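Local structure of putative hydantoin racemase (Klebsiella pneumoniae subsp. pneumoniae, 3QVL) at residues A[2-7]-A[209-214]; A[13-18]-A[150-155]; A[22-27]-A[31-36]. The protein racemises allantoin and probably interconverts the D and L forms of other 5-monosubstituted hydantoins. One frame throughout, in Å; residues are numbered along the deposited sequence.

Contact 1 of 3, residues A[2-7]-A[209-214]; sequences VRIQVI and KMVESL
Ile-4, in the middle of strand 2-7, meets Val-211 of the helix tip to tip, Ile-4 CG1 lying 3.7 Å from Val-211 CG1. Their CA atoms, 7.5 Å apart, mark the closest pairing of the two backbones, and both side chains leave toward the opposite segment. Ile-4 puts its CG1 beside its own backbone N (chi1 -55°) and then runs extended through chi2, which carries CD1 past the valine to the next residue of the helix. There Ile-4 CD1 touches Glu-212 CG at 3.6 Å, the two chains crossing at about a right angle. A carboxylate-bearing residue thus offers its methylene to the isoleucine while its charged end is held by partners other than strand 2-7. Glu-212 OE1 takes a salt bridge from Lys-209 NZ (2.7 Å) through its syn lone pair, and OE2 accepts from Thr-31 OG1 and Ala-28 N. One helical turn therefore supplies both apolar packing and a well-satisfied acid. The contact shows how helix 203-216 covers a face of the parallel sheet in which strand 2-7 is an inner strand: Ile-4 and Val-211 both touch Val-74 of strand 72-75, Val-211 also reaches Ile-95 of strand 94-96, and strand 31-36 lies along the other edge of strand 2-7.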
# COMPACT_ATOMS: atom_id res chain seq x y z
N VAL A 2 -33.27 -12.48 -20.83
CA VAL A 2 -32.51 -12.00 -19.68
C VAL A 2 -33.16 -10.73 -19.13
O VAL A 2 -33.36 -9.76 -19.87
CB VAL A 2 -31.02 -11.73 -20.04
CG1 VAL A 2 -30.24 -11.24 -18.83
CG2 VAL A 2 -30.37 -12.98 -20.61
N ARG A 3 -33.49 -10.74 -17.85
CA ARG A 3 -34.10 -9.58 -17.21
C ARG A 3 -33.17 -9.00 -16.15
O ARG A 3 -32.77 -9.70 -15.21
CB ARG A 3 -35.46 -9.93 -16.61
CG ARG A 3 -36.53 -10.28 -17.64
CD ARG A 3 -37.88 -10.46 -16.98
NE ARG A 3 -37.89 -11.58 -16.04
CZ ARG A 3 -38.59 -11.62 -14.91
NH1 ARG A 3 -39.35 -10.60 -14.56
NH2 ARG A 3 -38.52 -12.69 -14.14
N ILE A 4 -32.82 -7.73 -16.32
CA ILE A 4 -31.91 -7.04 -15.41
C ILE A 4 -32.63 -5.88 -14.72
O ILE A 4 -33.14 -4.97 -15.38
CB ILE A 4 -30.65 -6.52 -16.14
CG1 ILE A 4 -29.94 -7.67 -16.87
CG2 ILE A 4 -29.69 -5.84 -15.15
CD1 ILE A 4 -28.85 -7.23 -17.83
N GLN A 5 -32.65 -5.93 -13.39
CA GLN A 5 -33.23 -4.86 -12.59
C GLN A 5 -32.18 -3.78 -12.36
O GLN A 5 -31.19 -4.00 -11.66
CB GLN A 5 -33.74 -5.41 -11.26
CG GLN A 5 -34.55 -4.41 -10.44
CD GLN A 5 -34.77 -4.86 -9.01
OE1 GLN A 5 -33.87 -5.40 -8.37
NE2 GLN A 5 -35.97 -4.62 -8.49
N VAL A 6 -32.40 -2.61 -12.96
CA VAL A 6 -31.50 -1.48 -12.79
C VAL A 6 -32.09 -0.53 -11.74
O VAL A 6 -33.08 0.16 -12.00
CB VAL A 6 -31.21 -0.75 -14.12
CG1 VAL A 6 -30.18 0.35 -13.92
CG2 VAL A 6 -30.72 -1.73 -15.18
N ILE A 7 -31.47 -0.52 -10.56
CA ILE A 7 -31.99 0.23 -9.42
C ILE A 7 -31.31 1.58 -9.27
O ILE A 7 -30.11 1.66 -9.01
CB ILE A 7 -31.82 -0.56 -8.09
CG1 ILE A 7 -32.38 -1.99 -8.23
CG2 ILE A 7 -32.48 0.19 -6.93
CD1 ILE A 7 -31.90 -2.93 -7.14
N LYS A 209 -23.79 -4.46 -19.03
CA LYS A 209 -22.97 -5.39 -19.80
C LYS A 209 -22.27 -6.42 -18.91
O LYS A 209 -22.06 -7.56 -19.33
CB LYS A 209 -21.94 -4.65 -20.66
CG LYS A 209 -22.52 -3.60 -21.63
CD LYS A 209 -23.74 -4.08 -22.42
CE LYS A 209 -23.38 -5.05 -23.54
NZ LYS A 209 -24.60 -5.50 -24.26
N MET A 210 -21.91 -6.02 -17.69
CA MET A 210 -21.29 -6.93 -16.72
C MET A 210 -22.27 -8.00 -16.25
O MET A 210 -21.90 -9.17 -16.14
CB MET A 210 -20.71 -6.16 -15.53
CG MET A 210 -19.49 -5.28 -15.84
SD MET A 210 -18.15 -6.10 -16.74
CE MET A 210 -18.58 -5.68 -18.43
N VAL A 211 -23.50 -7.59 -15.97
CA VAL A 211 -24.56 -8.52 -15.58
C VAL A 211 -24.83 -9.52 -16.71
O VAL A 211 -24.87 -10.72 -16.48
CB VAL A 211 -25.87 -7.79 -15.17
CG1 VAL A 211 -26.99 -8.79 -14.90
CG2 VAL A 211 -25.64 -6.91 -13.95
N GLU A 212 -25.00 -9.00 -17.93
CA GLU A 212 -25.20 -9.84 -19.12
C GLU A 212 -24.06 -10.83 -19.31
O GLU A 212 -24.30 -12.00 -19.63
CB GLU A 212 -25.33 -8.97 -20.37
CG GLU A 212 -26.68 -8.27 -20.52
CD GLU A 212 -26.72 -7.33 -21.71
OE1 GLU A 212 -25.65 -6.89 -22.17
OE2 GLU A 212 -27.83 -7.03 -22.18
N SER A 213 -22.83 -10.37 -19.10
CA SER A 213 -21.64 -11.21 -19.22
C SER A 213 -21.63 -12.33 -18.19
O SER A 213 -21.41 -13.49 -18.55
CB SER A 213 -20.37 -10.36 -19.10
OG SER A 213 -20.27 -9.44 -20.16
N LEU A 214 -21.88 -11.99 -16.93
CA LEU A 214 -21.90 -12.98 -15.85
C LEU A 214 -23.00 -14.03 -16.04
O LEU A 214 -22.78 -15.21 -15.78
CB LEU A 214 -22.03 -12.29 -14.48
CG LEU A 214 -20.79 -11.54 -13.98
CD1 LEU A 214 -21.16 -10.58 -12.86
CD2 LEU A 214 -19.69 -12.50 -13.52

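Contact 2 of 3, residues A[13-18]-A[150-155]; sequences LAMTET and ALEDGS
The backbones of segment 13-18, the start of helix 13-26, and of the loop segment 150-155 approach most closely at Ala-14 and Glu-152, whose CA atoms are 6.6 Å apart. Glu-152 supplies most of the meeting surface. Its chain bends at chi2 (-73°), which brings the carboxylate alongside the first turn of the helix, and Thr-18 OG1 donates to Glu-152 OE2 (2.6 Å), which accepts through its syn lone pair. The threonine and the glutamate come from opposite directions. Before the carboxylate, the glutamate's aliphatic part lies by the methyl of Ala-14, the CB atoms of Ala-14 and Glu-152 being 4.1 Å apart, and Met-15 CA approaches Glu-152 OE2 at 3.5 Å. The contact spans the cleft between two regions of the chain, each with its own four-stranded parallel sheet in the order 2-1-3-4: helix 13-26 follows the first strand of one, and the 150-155 loop precedes helix 157-172 of the other. A bound ligand, (2,5-dioxoimidazolidin-4-yl)acetic acid, lies about 4 Å from the side chain of Met-15, which also packs on the pocket residues Asn-10 and Val-148. Within the loop, Asp-153 OD2 forms an Asx turn by accepting from Ser-155 N (3.0 Å), and also accepts from Ser-155 OG (2.8 Å) on the same face of its carboxylate plane.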
# COMPACT_ATOMS: atom_id res chain seq x y z
N LEU A 13 -37.43 10.31 -10.00
CA LEU A 13 -37.92 9.63 -11.19
C LEU A 13 -37.19 10.16 -12.43
O LEU A 13 -36.92 9.40 -13.37
CB LEU A 13 -39.43 9.78 -11.35
CG LEU A 13 -40.23 8.57 -11.86
CD1 LEU A 13 -41.71 8.85 -11.82
CD2 LEU A 13 -39.83 8.12 -13.27
N ALA A 14 -36.86 11.45 -12.41
CA ALA A 14 -36.10 12.08 -13.49
C ALA A 14 -34.77 11.38 -13.73
O ALA A 14 -34.41 11.09 -14.88
CB ALA A 14 -35.89 13.56 -13.20
N MET A 15 -34.04 11.10 -12.65
CA MET A 15 -32.76 10.39 -12.74
C MET A 15 -32.96 8.92 -13.12
O MET A 15 -32.14 8.34 -13.84
CB MET A 15 -31.97 10.54 -11.44
CG MET A 15 -30.57 9.91 -11.45
SD MET A 15 -29.24 10.93 -10.76
CE MET A 15 -30.11 11.92 -9.55
N THR A 16 -34.05 8.32 -12.63
CA THR A 16 -34.42 6.94 -13.00
C THR A 16 -34.64 6.82 -14.51
O THR A 16 -34.24 5.83 -15.12
CB THR A 16 -35.67 6.46 -12.23
OG1 THR A 16 -35.49 6.68 -10.82
CG2 THR A 16 -35.92 4.97 -12.46
N GLU A 17 -35.26 7.84 -15.11
CA GLU A 17 -35.48 7.91 -16.55
C GLU A 17 -34.16 7.97 -17.33
O GLU A 17 -34.00 7.28 -18.34
CB GLU A 17 -36.34 9.12 -16.91
CG GLU A 17 -37.80 9.02 -16.48
CD GLU A 17 -38.50 10.37 -16.41
OE1 GLU A 17 -38.04 11.33 -17.08
OE2 GLU A 17 -39.50 10.48 -15.68
N THR A 18 -33.24 8.81 -16.86
CA THR A 18 -31.91 8.95 -17.47
C THR A 18 -31.13 7.63 -17.39
O THR A 18 -30.55 7.18 -18.37
CB THR A 18 -31.10 10.08 -16.80
OG1 THR A 18 -31.84 11.31 -16.87
CG2 THR A 18 -29.75 10.28 -17.48
N ALA A 150 -28.87 18.98 -10.43
CA ALA A 150 -28.63 19.99 -11.46
C ALA A 150 -28.52 19.36 -12.85
O ALA A 150 -28.79 20.02 -13.86
CB ALA A 150 -27.37 20.80 -11.15
N LEU A 151 -28.15 18.08 -12.89
CA LEU A 151 -28.09 17.32 -14.14
C LEU A 151 -29.48 17.09 -14.74
O LEU A 151 -29.61 16.77 -15.92
CB LEU A 151 -27.39 15.98 -13.91
CG LEU A 151 -25.87 16.00 -13.71
CD1 LEU A 151 -25.42 14.78 -12.93
CD2 LEU A 151 -25.13 16.10 -15.04
N GLU A 152 -30.51 17.27 -13.91
CA GLU A 152 -31.90 17.04 -14.33
C GLU A 152 -32.74 18.32 -14.37
O GLU A 152 -33.96 18.26 -14.56
CB GLU A 152 -32.57 16.00 -13.42
CG GLU A 152 -31.88 14.64 -13.37
CD GLU A 152 -32.07 13.81 -14.63
OE1 GLU A 152 -32.92 14.16 -15.48
OE2 GLU A 152 -31.35 12.80 -14.78
N ASP A 153 -32.10 19.48 -14.20
CA ASP A 153 -32.84 20.75 -14.12
C ASP A 153 -33.14 21.43 -15.46
O ASP A 153 -33.76 22.49 -15.51
CB ASP A 153 -32.19 21.72 -13.11
CG ASP A 153 -30.91 22.37 -13.63
OD1 ASP A 153 -30.25 23.07 -12.84
OD2 ASP A 153 -30.54 22.18 -14.81
N GLY A 154 -32.67 20.81 -16.54
CA GLY A 154 -32.99 21.25 -17.90
C GLY A 154 -32.20 22.41 -18.45
O GLY A 154 -32.33 22.76 -19.63
N SER A 155 -31.36 23.02 -17.61
CA SER A 155 -30.59 24.20 -18.00
C SER A 155 -29.42 23.87 -18.93
O SER A 155 -29.00 24.70 -19.74
CB SER A 155 -30.07 24.94 -16.76
OG SER A 155 -29.08 24.19 -16.08

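Contact 3 of 3, residues A[22-27]-A[31-36]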
# COMPACT_ATOMS: atom_id res chain seq x y z
N ALA A 22 -30.13 4.95 -20.56
CA ALA A 22 -28.74 4.54 -20.78
C ALA A 22 -28.60 3.02 -20.76
O ALA A 22 -27.82 2.46 -21.54
CB ALA A 22 -27.82 5.17 -19.76
N ALA A 23 -29.35 2.37 -19.88
CA ALA A 23 -29.33 0.91 -19.74
C ALA A 23 -29.92 0.21 -20.97
O ALA A 23 -29.36 -0.78 -21.45
CB ALA A 23 -30.07 0.49 -18.48
N ARG A 24 -31.04 0.73 -21.47
CA ARG A 24 -31.73 0.15 -22.63
C ARG A 24 -30.97 0.35 -23.93
O ARG A 24 -31.05 -0.47 -24.84
CB ARG A 24 -33.14 0.71 -22.76
CG ARG A 24 -34.13 0.19 -21.73
CD ARG A 24 -35.56 0.63 -22.04
NE ARG A 24 -35.70 2.08 -22.08
CZ ARG A 24 -36.01 2.84 -21.03
NH1 ARG A 24 -36.11 4.16 -21.18
NH2 ARG A 24 -36.22 2.30 -19.84
N ALA A 25 -30.22 1.46 -24.01
CA ALA A 25 -29.48 1.82 -25.22
C ALA A 25 -28.37 0.83 -25.59
O ALA A 25 -28.03 0.68 -26.76
CB ALA A 25 -28.90 3.23 -25.08
N VAL A 26 -27.82 0.15 -24.59
CA VAL A 26 -26.71 -0.79 -24.80
C VAL A 26 -27.10 -2.25 -24.57
O VAL A 26 -26.29 -3.15 -24.81
CB VAL A 26 -25.48 -0.44 -23.91
CG1 VAL A 26 -24.97 0.96 -24.22
CG2 VAL A 26 -25.82 -0.60 -22.43
N ALA A 27 -28.33 -2.48 -24.11
CA ALA A 27 -28.82 -3.82 -23.80
C ALA A 27 -28.75 -4.75 -25.01
O ALA A 27 -29.13 -4.37 -26.12
CB ALA A 27 -30.24 -3.75 -23.26
N THR A 31 -32.50 -8.90 -23.87
CA THR A 31 -32.40 -8.32 -22.54
C THR A 31 -33.51 -7.30 -22.28
O THR A 31 -33.69 -6.36 -23.05
CB THR A 31 -31.01 -7.67 -22.29
OG1 THR A 31 -29.99 -8.67 -22.33
CG2 THR A 31 -30.97 -6.96 -20.94
N GLU A 32 -34.24 -7.52 -21.19
CA GLU A 32 -35.24 -6.56 -20.72
C GLU A 32 -34.68 -5.80 -19.52
O GLU A 32 -34.15 -6.40 -18.58
CB GLU A 32 -36.53 -7.28 -20.33
CG GLU A 32 -37.68 -6.35 -19.94
CD GLU A 32 -38.89 -7.08 -19.37
OE1 GLU A 32 -38.93 -8.32 -19.42
OE2 GLU A 32 -39.81 -6.39 -18.87
N ILE A 33 -34.80 -4.48 -19.57
CA ILE A 33 -34.37 -3.62 -18.47
C ILE A 33 -35.56 -3.24 -17.60
O ILE A 33 -36.57 -2.74 -18.11
CB ILE A 33 -33.65 -2.33 -19.00
CG1 ILE A 33 -32.40 -2.68 -19.82
CG2 ILE A 33 -33.34 -1.36 -17.85
CD1 ILE A 33 -31.29 -3.42 -19.06
N LEU A 34 -35.44 -3.49 -16.30
CA LEU A 34 -36.43 -3.05 -15.33
C LEU A 34 -35.86 -1.91 -14.50
O LEU A 34 -35.18 -2.13 -13.49
CB LEU A 34 -36.90 -4.21 -14.44
CG LEU A 34 -37.61 -5.40 -15.09
CD1 LEU A 34 -37.76 -6.54 -14.09
CD2 LEU A 34 -38.97 -5.02 -15.67
N ALA A 35 -36.11 -0.68 -14.95
CA ALA A 35 -35.61 0.52 -14.28
C ALA A 35 -36.53 0.89 -13.12
O ALA A 35 -37.71 1.20 -13.31
CB ALA A 35 -35.49 1.67 -15.26
N VAL A 36 -35.98 0.85 -11.91
CA VAL A 36 -36.75 1.10 -10.69
C VAL A 36 -36.03 2.04 -9.72
O VAL A 36 -34.83 2.30 -9.87
CB VAL A 36 -37.10 -0.23 -9.94
CG1 VAL A 36 -38.02 -1.11 -10.78
CG2 VAL A 36 -35.84 -0.98 -9.52
O HOH W 1 -37.02 -0.26 -19.07
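Ile-33 packs against the aliphatic part of Arg-24, Ile-33 CB standing 3.7 Å from Arg-24 CG, where the two side chains cross obliquely. The isoleucine contributes the most surface to this contact and meets three residues of segment 22-27, its CG1 being shared by Arg-24 and Ala-27. Its CG2 branch, held anti to the backbone N by a chi1 of -60°, packs against Ala-23, with Ile-33 CG2 3.8 Å from Ala-23 CB. Ile-33 CG1 faces both Arg-24 CG and the methyl of Ala-27, lying 4.2 Å from Ala-27 CB, and CD1 turns back toward Ala-23. The small alanine side chains let the strand come close, Ala-27 CA and Thr-31 CA being 5.9 Å apart. This is the return leg of a beta-alpha-beta crossover: strand 2-7 leads into helix 13-26, and a short turn then leads into strand 31-36, which lies parallel to strand 2-7 at the edge of the sheet within this chain. Nearest the turn, Ala-27 CB meets Thr-31 CG2 at 4.0 Å, while the threonine hydroxyl bonds to Glu-212 of helix 203-216. No direct hydrogen bond joins the two segments. Instead a water bridges them, accepting from Arg-24 NH2 (2.8 Å) and donating to Ile-33 O (2.7 Å). The arginine chain bends at chi3 (-59°) on its way to this water. Beside the contact, Val-208 of helix 203-216 packs on both Ala-23 and Ile-33.

How the contacts relate
Contacts 1 and 3 serve one sheet, contact 1 in its buried layer and contact 3 at the surface, with centres about 8 Å apart. Strands 2-7 and 31-36 are neighbours there, joined by a backbone bond from Glu-32 N to Val-2 O, and helix 203-216 is common ground for both, packing on strand 2-7 in contact 1 and setting Val-208 beside contact 3. Contact 2 shares helix 13-26 with contact 3, its centre about 17 Å away, but uses the opposite end of that helix, where it faces the ligand cleft. Chemistry follows place: wholly side-chain carbon packing in contact 1, alanines and an isoleucine plus a water bridge in contact 3, and a carboxylate-hydroxyl bond in the partly buried contact across the cleft.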